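Chitinase (PDB 5GZT) probably hydrolyses the internal beta-1,4 linkages of chitin and chitodextrins at random, as an endochitinase with two glycoside hydrolase family 18 domains. Local coordinates at residues 292-297 with 990-994. Sequence-based numbering, arbitrary orientation.
Sequences DERGVD and ALSPG
Ala990 O takes a short hydrogen bond, 2.6 Å, from water 1, which points its other, weak bond at Arg294 O, 3.4 Å away. This single water is the polar link between 292-297 and 990-994; the rest is van der Waals contact, of Ala990 and Leu991 mainly with backbone atoms and of Pro993 mainly with the side chain of Asp297. Ala990 CB, directed at the other loop, faces two successive carbonyl oxygens, 3.3 Å from Glu293 O, with Arg294 O nearly as close. Leu991 reaches over beside it: CG is anti to its own carbonyl carbon (chi1 -62°), and this brings CD2 within 3.7 Å of Asp292 O and 3.8 Å of Gly295 CA. Gly295, buried and at positive phi, has no CB to collide with Ala990 O, which comes close to its CA. Both loops belong to family 18 glycoside hydrolase domains with the TIM-barrel fold: 292-297 links the first and second barrel strands of one domain, and 990-994 follows the sixth strand of the other, 964-967, so the contact joins two barrels of one chain. The shape of the first loop is held from within by the carboxylate of Asp292: OD1 accepts from Arg294 N, 3.1 Å away and 50° above the carboxylate plane, forming an Asx turn, and OD2 accepts from Gly295 N, 2.8 Å, on the syn side, in an Asx motif. Arg294 turns its guanidinium back to its own domain, to Asp628 O and a salt bridge with Asp630. Farther along, the side chains of Asp297 and Pro993 run antiparallel alongside one another; Asp297 CG, anti to its backbone N (chi1 173°), rests 3.8 Å from Pro993 CB, and OD1 is hydrogen-bonded to Thr299 OG1.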
loop_
_atom_site.group_PDB
_atom_site.type_symbol
_atom_site.label_atom_id
_atom_site.label_comp_id
_atom_site.label_asym_id
_atom_site.label_seq_id
_atom_site.Cartn_x
_atom_site.Cartn_y
_atom_site.Cartn_z
ATOM N N ASP B 292 -13.100 -17.331 4.361
ATOM C CA ASP B 292 -13.053 -16.211 5.361
ATOM C C ASP B 292 -14.380 -15.475 5.306
ATOM O O ASP B 292 -14.937 -15.274 4.209
ATOM C CB ASP B 292 -11.915 -15.256 5.034
ATOM C CG ASP B 292 -12.047 -13.935 5.722
ATOM O OD1 ASP B 292 -11.871 -13.866 6.951
ATOM O OD2 ASP B 292 -12.347 -12.960 5.008
ATOM N N GLU B 293 -14.850 -15.066 6.473
ATOM C CA GLU B 293 -16.017 -14.199 6.561
ATOM C C GLU B 293 -15.789 -12.762 7.058
ATOM O O GLU B 293 -16.748 -11.998 7.225
ATOM C CB GLU B 293 -17.039 -14.925 7.430
ATOM C CG GLU B 293 -17.637 -16.053 6.640
ATOM C CD GLU B 293 -18.541 -16.962 7.436
ATOM O OE1 GLU B 293 -18.256 -17.251 8.615
ATOM O OE2 GLU B 293 -19.526 -17.433 6.828
ATOM N N ARG B 294 -14.544 -12.392 7.351
ATOM C CA ARG B 294 -14.262 -11.009 7.840
ATOM C C ARG B 294 -14.142 -10.057 6.663
ATOM O O ARG B 294 -14.366 -8.845 6.815
ATOM C CB ARG B 294 -13.001 -10.965 8.719
ATOM C CG ARG B 294 -13.188 -11.798 9.970
ATOM C CD ARG B 294 -12.076 -11.673 11.027
ATOM N NE ARG B 294 -12.246 -10.467 11.867
ATOM C CZ ARG B 294 -11.425 -9.417 11.925
ATOM N NH1 ARG B 294 -10.318 -9.365 11.203
ATOM N NH2 ARG B 294 -11.700 -8.421 12.740
ATOM N N GLY B 295 -13.742 -10.592 5.518
ATOM C CA GLY B 295 -13.669 -9.825 4.273
ATOM C C GLY B 295 -12.331 -9.104 4.029
ATOM O O GLY B 295 -11.467 -8.974 4.941
ATOM N N VAL B 296 -12.165 -8.693 2.776
ATOM C CA VAL B 296 -11.035 -7.926 2.266
ATOM C C VAL B 296 -11.694 -6.887 1.370
ATOM O O VAL B 296 -12.478 -7.225 0.458
ATOM C CB VAL B 296 -10.009 -8.817 1.505
ATOM C CG1 VAL B 296 -8.747 -8.041 1.121
ATOM C CG2 VAL B 296 -9.571 -10.017 2.315
ATOM N N ASP B 297 -11.490 -5.616 1.693
ATOM C CA ASP B 297 -11.896 -4.543 0.830
ATOM C C ASP B 297 -10.645 -3.954 0.245
ATOM O O ASP B 297 -10.006 -3.059 0.815
ATOM C CB ASP B 297 -12.727 -3.578 1.638
ATOM C CG ASP B 297 -13.085 -2.301 0.874
ATOM O OD1 ASP B 297 -12.899 -2.222 -0.373
ATOM O OD2 ASP B 297 -13.517 -1.387 1.598
ATOM N N ALA B 990 -19.949 -8.232 5.740
ATOM C CA ALA B 990 -18.453 -8.088 5.706
ATOM C C ALA B 990 -17.928 -8.549 4.357
ATOM O O ALA B 990 -16.942 -8.015 3.862
ATOM C CB ALA B 990 -17.781 -8.857 6.902
ATOM N N LEU B 991 -18.646 -9.486 3.730
ATOM C CA LEU B 991 -18.332 -9.962 2.365
ATOM C C LEU B 991 -18.879 -9.151 1.193
ATOM O O LEU B 991 -18.723 -9.583 0.063
ATOM C CB LEU B 991 -18.722 -11.431 2.219
ATOM C CG LEU B 991 -17.937 -12.341 3.182
ATOM C CD1 LEU B 991 -18.258 -13.838 2.989
ATOM C CD2 LEU B 991 -16.418 -12.104 3.057
ATOM N N SER B 992 -19.458 -7.957 1.411
ATOM C CA SER B 992 -19.841 -7.150 0.291
ATOM C C SER B 992 -19.630 -5.680 0.643
ATOM O O SER B 992 -20.610 -4.926 0.874
ATOM C CB SER B 992 -21.307 -7.480 -0.111
ATOM O OG SER B 992 -21.586 -6.821 -1.320
ATOM N N PRO B 993 -18.356 -5.254 0.671
ATOM C CA PRO B 993 -18.085 -3.924 1.077
ATOM C C PRO B 993 -18.889 -2.872 0.272
ATOM O O PRO B 993 -18.984 -2.960 -0.923
ATOM C CB PRO B 993 -16.543 -3.767 0.820
ATOM C CG PRO B 993 -16.010 -5.203 0.809
ATOM C CD PRO B 993 -17.129 -6.028 0.356
ATOM N N GLY B 994 -19.422 -1.858 0.944
ATOM C CA GLY B 994 -20.088 -0.749 0.239
ATOM C C GLY B 994 -21.551 -1.091 -0.132
ATOM O O GLY B 994 -22.222 -0.222 -0.639
HETATM O O HOH W 1 -15.625 -6.145 5.133
#